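Long-range contacts in pectate lyase 1 (Juniperus ashei, PDB 1PXZ), which cleaves pectate, a galacturonan of plant cell walls, by elimination, with low activity, and is the major allergen of mountain cedar pollen: residues Leu84-His89 with Pro106-Arg111; Met155-Asn160 with Val178-Thr183; Met199-Asp204 with Met213-Ala218; Ala233-Val238 with Gly255-Thr260. All coordinates share one frame; numbering follows the deposited sequence.

Contact 1 of 4, residues Leu84-His89 with Pro106-Arg111; sequences LYVAGH and PCLFMR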
# COMPACT_ATOMS: atom_id res chain seq x y z
N LEU A 84 -11.02 -9.39 -7.70
CA LEU A 84 -11.60 -9.79 -6.43
C LEU A 84 -11.93 -8.53 -5.64
O LEU A 84 -10.98 -7.86 -5.21
CB LEU A 84 -10.63 -10.65 -5.65
CG LEU A 84 -10.99 -10.94 -4.19
CD1 LEU A 84 -12.40 -11.49 -4.08
CD2 LEU A 84 -9.98 -11.90 -3.58
N TYR A 85 -13.22 -8.27 -5.47
CA TYR A 85 -13.64 -7.18 -4.60
C TYR A 85 -13.71 -7.67 -3.16
O TYR A 85 -14.37 -8.67 -2.88
CB TYR A 85 -14.99 -6.65 -5.07
CG TYR A 85 -14.78 -5.79 -6.29
CD1 TYR A 85 -14.48 -4.45 -6.14
CD2 TYR A 85 -14.88 -6.35 -7.55
CE1 TYR A 85 -14.28 -3.65 -7.24
CE2 TYR A 85 -14.68 -5.55 -8.66
CZ TYR A 85 -14.39 -4.21 -8.50
OH TYR A 85 -14.19 -3.41 -9.60
N VAL A 86 -13.00 -6.99 -2.28
CA VAL A 86 -12.87 -7.36 -0.88
C VAL A 86 -13.82 -6.48 -0.05
O VAL A 86 -13.71 -5.25 -0.05
CB VAL A 86 -11.44 -7.22 -0.34
CG1 VAL A 86 -11.41 -7.58 1.15
CG2 VAL A 86 -10.42 -8.08 -1.07
N ALA A 87 -14.76 -7.07 0.67
CA ALA A 87 -15.73 -6.31 1.46
C ALA A 87 -15.09 -5.61 2.64
O ALA A 87 -13.93 -5.82 3.03
CB ALA A 87 -16.83 -7.28 1.90
N GLY A 88 -15.81 -4.73 3.33
CA GLY A 88 -15.19 -4.08 4.50
C GLY A 88 -15.13 -5.02 5.69
O GLY A 88 -15.76 -6.09 5.65
N HIS A 89 -14.39 -4.64 6.73
CA HIS A 89 -14.20 -5.44 7.93
C HIS A 89 -13.64 -6.81 7.59
O HIS A 89 -14.15 -7.87 7.93
CB HIS A 89 -15.53 -5.56 8.71
CG HIS A 89 -15.85 -4.19 9.27
ND1 HIS A 89 -16.65 -3.28 8.63
CD2 HIS A 89 -15.40 -3.59 10.40
CE1 HIS A 89 -16.72 -2.17 9.36
NE2 HIS A 89 -15.97 -2.35 10.43
N PRO A 106 -6.28 -11.12 -12.64
CA PRO A 106 -6.50 -9.87 -11.92
C PRO A 106 -6.29 -10.09 -10.41
O PRO A 106 -6.23 -11.23 -9.96
CB PRO A 106 -7.95 -9.50 -12.20
CG PRO A 106 -8.59 -10.74 -12.72
CD PRO A 106 -7.52 -11.66 -13.23
N CYS A 107 -6.18 -8.99 -9.66
CA CYS A 107 -5.83 -9.10 -8.25
C CYS A 107 -6.86 -8.43 -7.36
O CYS A 107 -8.07 -8.69 -7.56
CB CYS A 107 -4.39 -8.57 -8.07
SG CYS A 107 -3.22 -9.71 -8.89
N LEU A 108 -6.46 -7.61 -6.40
CA LEU A 108 -7.33 -7.19 -5.31
C LEU A 108 -7.86 -5.77 -5.47
O LEU A 108 -7.12 -4.84 -5.82
CB LEU A 108 -6.60 -7.24 -3.96
CG LEU A 108 -6.00 -8.61 -3.59
CD1 LEU A 108 -5.27 -8.52 -2.26
CD2 LEU A 108 -7.08 -9.68 -3.59
N PHE A 109 -9.16 -5.66 -5.19
CA PHE A 109 -9.90 -4.43 -5.39
C PHE A 109 -10.74 -4.12 -4.16
O PHE A 109 -11.34 -4.99 -3.55
CB PHE A 109 -10.83 -4.53 -6.62
CG PHE A 109 -10.08 -4.58 -7.95
CD1 PHE A 109 -9.41 -5.73 -8.36
CD2 PHE A 109 -10.06 -3.47 -8.78
CE1 PHE A 109 -8.71 -5.80 -9.55
CE2 PHE A 109 -9.36 -3.53 -9.97
CZ PHE A 109 -8.71 -4.68 -10.36
N MET A 110 -10.76 -2.84 -3.80
CA MET A 110 -11.64 -2.39 -2.72
C MET A 110 -12.37 -1.14 -3.19
O MET A 110 -11.73 -0.20 -3.68
CB MET A 110 -10.83 -2.11 -1.45
CG MET A 110 -10.32 -3.37 -0.75
SD MET A 110 -8.79 -3.01 0.12
CE MET A 110 -7.65 -2.98 -1.29
N ARG A 111 -13.70 -1.14 -3.06
CA ARG A 111 -14.43 0.03 -3.57
C ARG A 111 -15.55 0.40 -2.59
O ARG A 111 -16.41 -0.42 -2.27
CB ARG A 111 -14.98 -0.21 -4.96
CG ARG A 111 -15.77 0.97 -5.52
CD ARG A 111 -16.97 0.47 -6.31
NE ARG A 111 -16.57 -0.37 -7.43
CZ ARG A 111 -17.32 -1.29 -8.02
NH1 ARG A 111 -18.56 -1.52 -7.59
NH2 ARG A 111 -16.83 -1.99 -9.03
O HOH W 1 -14.84 -3.71 -2.32
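Tyr85 lays one face of its ring against Phe109, whose CB stands 3.9 Å from the Tyr85 ring centroid in a CH-pi contact. The two aromatic planes are inclined at 42°, neither stacked nor perpendicular. Pairing of Tyr85 with Phe109 across the parallel strands puts both side chains on one face, and a shared first torsion, with CG beside the backbone N, sends both rings off the same way. Farther along that face the Arg111 side chain, bent at chi2 and chi3, brings NH2 to 3.1 Å from Tyr85 OH, the guanidinium plane 60° from the phenol ring. On the other face Leu84 and Leu108 run side by side, CD2 to CD2 3.7 Å, and Val86 CB rests on Met110 CG.

Between the backbones, hydrogen bonds run from Leu84 N to Cys107 O, from Phe109 N to Leu84 O and from Val86 N to Phe109 O. Where the strands part, a water donates to Val86 O and accepts from Arg111 N. Leu84 also packs on helix 58-63, and Cys107 is tied to Cys126 by a disulfide. Such in-register parallel pairing, with side chains of successive coils lying one above another, is the hallmark of the parallel beta-helix of pectate lyases.

Contact 2 of 4, residues Met155-Asn160 with Val178-Thr183; sequences MRNVTN and VTLGST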
# COMPACT_ATOMS: atom_id res chain seq x y z
N MET A 155 -7.65 0.74 -4.62
CA MET A 155 -8.62 1.25 -3.65
C MET A 155 -9.36 2.45 -4.24
O MET A 155 -8.70 3.40 -4.68
CB MET A 155 -7.95 1.64 -2.33
CG MET A 155 -7.45 0.44 -1.52
SD MET A 155 -6.35 0.99 -0.17
CE MET A 155 -4.86 1.10 -1.17
N ARG A 156 -10.69 2.38 -4.26
CA ARG A 156 -11.53 3.46 -4.76
C ARG A 156 -12.52 3.84 -3.67
O ARG A 156 -13.31 2.98 -3.26
CB ARG A 156 -12.25 3.05 -6.03
CG ARG A 156 -13.08 4.12 -6.70
CD ARG A 156 -13.75 3.58 -7.95
NE ARG A 156 -15.19 3.67 -8.03
CZ ARG A 156 -16.16 3.92 -7.19
NH1 ARG A 156 -15.97 4.18 -5.90
NH2 ARG A 156 -17.42 3.91 -7.63
N ASN A 157 -12.47 5.07 -3.20
CA ASN A 157 -13.40 5.45 -2.14
C ASN A 157 -13.31 4.53 -0.93
O ASN A 157 -14.33 4.08 -0.43
CB ASN A 157 -14.84 5.40 -2.70
CG ASN A 157 -15.64 6.58 -2.18
OD1 ASN A 157 -16.48 7.10 -2.90
ND2 ASN A 157 -15.36 6.97 -0.94
N VAL A 158 -12.09 4.28 -0.48
CA VAL A 158 -11.83 3.45 0.70
C VAL A 158 -11.36 4.24 1.90
O VAL A 158 -10.55 5.17 1.77
CB VAL A 158 -10.73 2.40 0.35
CG1 VAL A 158 -10.32 1.65 1.60
CG2 VAL A 158 -11.25 1.48 -0.74
N THR A 159 -11.83 3.93 3.11
CA THR A 159 -11.25 4.62 4.27
C THR A 159 -10.82 3.60 5.31
O THR A 159 -11.40 2.51 5.46
CB THR A 159 -12.19 5.65 4.92
OG1 THR A 159 -13.29 4.95 5.51
CG2 THR A 159 -12.79 6.60 3.89
N ASN A 160 -9.76 3.92 6.04
CA ASN A 160 -9.31 3.05 7.12
C ASN A 160 -8.83 1.74 6.51
O ASN A 160 -9.49 0.72 6.65
CB ASN A 160 -10.43 2.79 8.13
CG ASN A 160 -10.75 4.06 8.91
OD1 ASN A 160 -9.82 4.78 9.28
ND2 ASN A 160 -12.02 4.33 9.14
N VAL A 178 -4.44 4.26 -5.31
CA VAL A 178 -5.37 4.81 -4.31
C VAL A 178 -6.06 6.00 -4.94
O VAL A 178 -5.38 6.94 -5.36
CB VAL A 178 -4.62 5.19 -3.04
CG1 VAL A 178 -5.54 5.79 -1.98
CG2 VAL A 178 -3.90 3.98 -2.46
N THR A 179 -7.37 5.99 -5.08
CA THR A 179 -8.10 7.01 -5.79
C THR A 179 -9.48 7.30 -5.19
O THR A 179 -9.97 6.60 -4.31
CB THR A 179 -8.41 6.59 -7.25
OG1 THR A 179 -9.26 5.43 -7.20
CG2 THR A 179 -7.18 6.18 -8.03
N LEU A 180 -10.07 8.36 -5.73
CA LEU A 180 -11.44 8.75 -5.50
C LEU A 180 -11.81 8.91 -4.04
O LEU A 180 -12.70 8.21 -3.55
CB LEU A 180 -12.42 7.70 -6.08
CG LEU A 180 -13.88 8.16 -6.11
CD1 LEU A 180 -14.02 9.39 -7.00
CD2 LEU A 180 -14.84 7.07 -6.56
N GLY A 181 -11.18 9.84 -3.33
CA GLY A 181 -11.64 10.10 -1.98
C GLY A 181 -11.20 9.10 -0.94
O GLY A 181 -11.72 9.05 0.18
N SER A 182 -10.21 8.27 -1.27
CA SER A 182 -9.69 7.34 -0.27
C SER A 182 -8.86 8.10 0.76
O SER A 182 -8.18 9.06 0.41
CB SER A 182 -8.81 6.25 -0.91
OG SER A 182 -9.61 5.51 -1.83
N THR A 183 -8.94 7.65 2.01
CA THR A 183 -8.13 8.37 3.00
C THR A 183 -8.03 7.51 4.24
O THR A 183 -8.72 6.48 4.33
CB THR A 183 -8.75 9.76 3.24
OG1 THR A 183 -7.84 10.55 4.02
CG2 THR A 183 -10.05 9.64 4.02
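Backbone hydrogen bonds join Met155-Asn160 to Val178-Thr183 in two parallel runs whose register slips by one residue between them. In the first, Thr179 N gives a 2.9 Å bond to Met155 O and Asn157 N bonds to Thr179 O; in the second, Thr183 N reaches Val158 O and Asn160 N reaches Thr183 O.

Hydroxyl groups stitch the join. Ser182 OG accepts an almost straight bond from Val158 N, 3.1 Å at 176°, and itself donates to Thr179 O at 2.7 Å. That carbonyl is therefore gripped by two donors, Ser182 OG and Asn157 N, which arrive from opposite faces of its plane. Met155 O is likewise doubly held, since Thr179 OG1, set between its own backbone N and carbonyl carbon (chi1 63°), donates to it at 3.3 Å beside Thr179 N.

Among apolar contacts, Met155 CE meets Val178 CG2 at 3.3 Å, a tight fit on the inner face, where Ile185 touches both side chains. On the outer face Leu180 lies alongside Arg156, its CD2 over one face of the guanidinium and 3.4 Å from Arg156 CG. Thr159 and Thr183 touch through their CG2 methyls, while Thr159 OG1 hydrogen-bonds to Ser114 OG, and Thr183 OG1 to Lys214 N and Ser212 O.

Leu180 and Gly181 both have positive phi in the loop, where residues 180-182 face 157-158, one residue more than in the first segment. Stacked corners of this kind, between successive coils, belong to the right-handed parallel beta-helix; Asp177, a calcium ligand by similarity, lies just before this corner.

Contact 3 of 4, residues Met199-Asp204 with Met213-Ala218; sequences MLLGHD and MKVTVA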
# COMPACT_ATOMS: atom_id res chain seq x y z
N MET A 199 3.41 3.22 -7.13
CA MET A 199 2.32 3.62 -6.25
C MET A 199 1.74 4.97 -6.66
O MET A 199 2.50 5.93 -6.73
CB MET A 199 2.86 3.65 -4.82
CG MET A 199 1.89 4.12 -3.76
SD MET A 199 2.70 4.29 -2.16
CE MET A 199 3.74 2.86 -2.10
N LEU A 200 0.45 5.00 -6.94
CA LEU A 200 -0.31 6.15 -7.37
C LEU A 200 -1.24 6.55 -6.23
O LEU A 200 -2.12 5.77 -5.86
CB LEU A 200 -1.11 5.83 -8.62
CG LEU A 200 -1.36 6.95 -9.63
CD1 LEU A 200 -0.07 7.71 -9.92
CD2 LEU A 200 -1.96 6.39 -10.91
N LEU A 201 -1.04 7.73 -5.65
CA LEU A 201 -1.97 8.21 -4.62
C LEU A 201 -2.70 9.43 -5.19
O LEU A 201 -2.17 10.55 -5.17
CB LEU A 201 -1.23 8.54 -3.34
CG LEU A 201 -0.25 7.52 -2.76
CD1 LEU A 201 0.50 8.06 -1.54
CD2 LEU A 201 -0.98 6.24 -2.37
N GLY A 202 -3.90 9.25 -5.73
CA GLY A 202 -4.65 10.28 -6.44
C GLY A 202 -4.47 10.10 -7.94
O GLY A 202 -3.34 10.18 -8.43
N HIS A 203 -5.53 9.86 -8.68
CA HIS A 203 -5.52 9.43 -10.07
C HIS A 203 -5.61 10.52 -11.11
O HIS A 203 -4.97 10.40 -12.17
CB HIS A 203 -6.72 8.49 -10.33
CG HIS A 203 -6.34 7.38 -11.27
ND1 HIS A 203 -6.01 6.12 -10.83
CD2 HIS A 203 -6.23 7.35 -12.62
CE1 HIS A 203 -5.71 5.35 -11.87
NE2 HIS A 203 -5.84 6.08 -12.97
N ASP A 204 -6.40 11.58 -10.93
CA ASP A 204 -6.40 12.57 -12.01
C ASP A 204 -6.19 13.99 -11.47
O ASP A 204 -6.43 14.26 -10.30
CB ASP A 204 -7.69 12.50 -12.83
CG ASP A 204 -8.87 11.88 -12.13
OD1 ASP A 204 -9.13 12.23 -10.96
OD2 ASP A 204 -9.55 11.03 -12.75
N MET A 213 -7.29 13.57 0.99
CA MET A 213 -6.62 12.28 1.17
C MET A 213 -5.44 12.39 2.12
O MET A 213 -4.61 13.30 1.95
CB MET A 213 -6.16 11.76 -0.19
CG MET A 213 -5.29 10.52 -0.16
SD MET A 213 -4.78 10.10 -1.85
CE MET A 213 -3.75 11.52 -2.25
N LYS A 214 -5.35 11.50 3.09
CA LYS A 214 -4.21 11.43 4.00
C LYS A 214 -3.64 10.01 4.00
O LYS A 214 -4.43 9.10 4.28
CB LYS A 214 -4.60 11.85 5.41
CG LYS A 214 -5.16 13.28 5.46
CD LYS A 214 -5.55 13.60 6.91
CE LYS A 214 -5.60 15.10 7.14
NZ LYS A 214 -6.58 15.76 6.22
N VAL A 215 -2.37 9.88 3.67
CA VAL A 215 -1.76 8.55 3.55
C VAL A 215 -0.39 8.48 4.21
O VAL A 215 0.39 9.42 4.05
CB VAL A 215 -1.58 8.13 2.07
CG1 VAL A 215 -0.86 6.79 2.01
CG2 VAL A 215 -2.93 8.06 1.37
N THR A 216 -0.10 7.38 4.91
CA THR A 216 1.19 7.18 5.56
C THR A 216 1.94 6.09 4.79
O THR A 216 1.33 5.02 4.61
CB THR A 216 1.07 6.77 7.04
OG1 THR A 216 0.40 7.80 7.78
CG2 THR A 216 2.44 6.60 7.70
N VAL A 217 3.15 6.41 4.36
CA VAL A 217 3.97 5.37 3.68
C VAL A 217 5.19 5.13 4.55
O VAL A 217 6.05 6.03 4.54
CB VAL A 217 4.36 5.82 2.27
CG1 VAL A 217 5.29 4.79 1.61
CG2 VAL A 217 3.12 6.04 1.42
N ALA A 218 5.24 4.01 5.28
CA ALA A 218 6.31 3.83 6.26
C ALA A 218 6.96 2.45 6.32
O ALA A 218 6.29 1.43 6.25
CB ALA A 218 5.74 4.15 7.64
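Met199 and Val217 meet because of how their side chains leave the backbone: Met199 places CG opposite its own N (chi1 176°) and runs straight on to SD, while Val217 holds CG2 anti to the carbonyl carbon. The two reach toward each other tip to tip, Met199 SD to Val217 CG2 at 4.0 Å. Leu201 presents CD1 to Val215 CG1, again at 4.0 Å; the same methyl stands 4.4 Å from Val217 CG2.

At the other end of the interface Met213 stretches out from its backbone and then turns at chi3 (65°), so that its CE comes 3.5 Å from Leu201 O and 4.1 Å from Leu201 CB. Its sulfur lies 4.1 Å from Gly202 N, beside a residue without a side chain. The contact is wholly apolar in its side chains and made of buried residues. The axes of segments 199-201 and 214-218 approach to 10.3 Å, their N-to-C directions 155° apart and so nearly antiparallel.

This is the packing of two walls of the beta-helix across its interior. Strand 198-201 is flanked in its own sheet by strands 174-179 and 232-234, and strand 214-218 has strands 185-195 and 237-241 beside it. Ile187 of strand 185-195 touches Met199 and Val215, and Val238 of strand 237-241 meets Leu201 and Val217, carrying the apolar packing on to the two strands that flank 214-218.

Contact 4 of 4, residues Ala233-Val238 with Gly255-Thr260; sequences ARYGLV and GSSNPT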
# COMPACT_ATOMS: atom_id res chain seq x y z
N ALA A 233 2.10 11.30 -5.96
CA ALA A 233 0.91 11.82 -5.30
C ALA A 233 0.26 13.00 -6.02
O ALA A 233 0.94 13.75 -6.71
CB ALA A 233 1.33 12.27 -3.90
N ARG A 234 -1.03 13.21 -5.83
CA ARG A 234 -1.77 14.38 -6.29
C ARG A 234 -2.69 14.93 -5.20
O ARG A 234 -3.32 14.11 -4.52
CB ARG A 234 -2.69 14.08 -7.46
CG ARG A 234 -2.09 13.69 -8.79
CD ARG A 234 -3.20 13.61 -9.85
NE ARG A 234 -2.61 13.39 -11.16
CZ ARG A 234 -2.23 12.22 -11.66
NH1 ARG A 234 -2.36 11.09 -10.99
NH2 ARG A 234 -1.70 12.19 -12.88
N TYR A 235 -2.79 16.24 -5.07
CA TYR A 235 -3.77 16.92 -4.22
C TYR A 235 -3.66 16.70 -2.72
O TYR A 235 -3.75 17.65 -1.93
CB TYR A 235 -5.19 16.44 -4.63
CG TYR A 235 -5.60 17.11 -5.92
CD1 TYR A 235 -5.65 18.50 -5.93
CD2 TYR A 235 -5.91 16.41 -7.07
CE1 TYR A 235 -6.01 19.18 -7.07
CE2 TYR A 235 -6.27 17.10 -8.23
CZ TYR A 235 -6.32 18.48 -8.22
OH TYR A 235 -6.68 19.20 -9.33
N GLY A 236 -3.54 15.47 -2.21
CA GLY A 236 -3.64 15.33 -0.76
C GLY A 236 -2.34 15.40 -0.00
O GLY A 236 -1.39 16.10 -0.37
N LEU A 237 -2.25 14.65 1.09
CA LEU A 237 -1.10 14.70 1.99
C LEU A 237 -0.48 13.32 2.13
O LEU A 237 -1.23 12.37 2.42
CB LEU A 237 -1.60 15.16 3.37
CG LEU A 237 -0.72 15.06 4.60
CD1 LEU A 237 0.53 15.92 4.44
CD2 LEU A 237 -1.50 15.51 5.83
N VAL A 238 0.83 13.21 1.93
CA VAL A 238 1.45 11.91 2.14
C VAL A 238 2.66 12.06 3.07
O VAL A 238 3.54 12.87 2.76
CB VAL A 238 1.95 11.24 0.85
CG1 VAL A 238 2.32 9.79 1.17
CG2 VAL A 238 0.93 11.31 -0.26
N GLY A 255 4.97 13.99 -8.06
CA GLY A 255 3.55 14.31 -7.91
C GLY A 255 3.17 15.52 -8.75
O GLY A 255 4.03 16.18 -9.35
N SER A 256 1.87 15.80 -8.73
CA SER A 256 1.31 16.91 -9.51
C SER A 256 0.10 17.47 -8.78
O SER A 256 -0.36 16.85 -7.81
CB SER A 256 0.91 16.45 -10.92
OG SER A 256 -0.04 15.40 -10.88
N SER A 257 -0.36 18.64 -9.22
CA SER A 257 -1.52 19.24 -8.56
C SER A 257 -1.30 19.39 -7.06
O SER A 257 -2.14 19.01 -6.24
CB SER A 257 -2.78 18.43 -8.88
OG SER A 257 -3.00 18.38 -10.29
N ASN A 258 -0.16 19.97 -6.69
CA ASN A 258 0.07 20.45 -5.34
C ASN A 258 -0.21 19.43 -4.26
O ASN A 258 -1.03 19.68 -3.37
CB ASN A 258 -0.81 21.68 -5.08
CG ASN A 258 -0.62 22.41 -3.78
OD1 ASN A 258 -1.54 23.09 -3.29
ND2 ASN A 258 0.52 22.34 -3.13
N PRO A 259 0.45 18.29 -4.27
CA PRO A 259 0.35 17.42 -3.08
C PRO A 259 1.29 17.98 -2.02
O PRO A 259 2.27 18.68 -2.33
CB PRO A 259 0.86 16.07 -3.63
CG PRO A 259 1.93 16.50 -4.58
CD PRO A 259 1.36 17.73 -5.27
N THR A 260 0.99 17.67 -0.77
CA THR A 260 1.87 17.90 0.35
C THR A 260 2.62 16.60 0.63
O THR A 260 2.01 15.58 0.93
CB THR A 260 1.09 18.36 1.61
OG1 THR A 260 0.45 19.59 1.23
CG2 THR A 260 2.02 18.62 2.78
O HOH W 2 -3.89 20.31 -3.17
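Tyr235 turns one face of its ring to Ser257, whose CB sits 3.7 Å from the ring centroid and 15° off the normal, a CH-pi contact. Tyr235 OH hydrogen-bonds to Asp205 O. The guanidinium of Arg234, at the end of an extended chain, passes Ser256 OG obliquely, with Arg234 NE 3.3 Å from that oxygen; Arg234 NH1 hydrogen-bonds to Gly202 O, and Ser256 OG to Arg232 NH1.

On the inner side, Ala233 CB packs on Pro259 CB at 3.8 Å. Both chains here turn a corner between two walls of the parallel beta-helix, one coil resting on the next. Ser256 N hydrogen-bonds to Ala233 O before the turn; after it, Thr260 N bonds to Gly236 O and Val238 N to Thr260 O, the last at 2.8 Å. Within the turn Tyr235 N makes a weak bond to Ser257 O, and a water donates to both Tyr235 O and Asn258 O. Gly255 brings its CA to 2.9 Å from Ala233 O, a close approach of the two backbones.

Past the corner Leu237 crosses Thr260, CD1 to CG2 3.5 Å. Residues 233-237 fall within an IgE-binding region, and Arg234 is near Arg229, the predicted active-site residue.

In the fold
The four contacts follow one another along the chain in series, and all reach the parallel sheet that runs from strand 84-85 to strand 280-282. Contacts 1, 2 and 4 join neighbouring coils; contact 3 instead spans the interior between two walls. The centres of contact 1 and contact 2 lie about 12 Å apart, and those of contact 1 and contact 4 about 25 Å. Strands 108-111 and 153-156 adjoin, as do 174-179 and 198-201, then 198-201 and 232-234 and, in the other wall, 214-218 and 237-241; each contact touches the next. The principle is that of a solenoid: local pairing, repeated coil by coil, builds a long scaffold, here bearing the probable calcium site and the predicted active-site arginine.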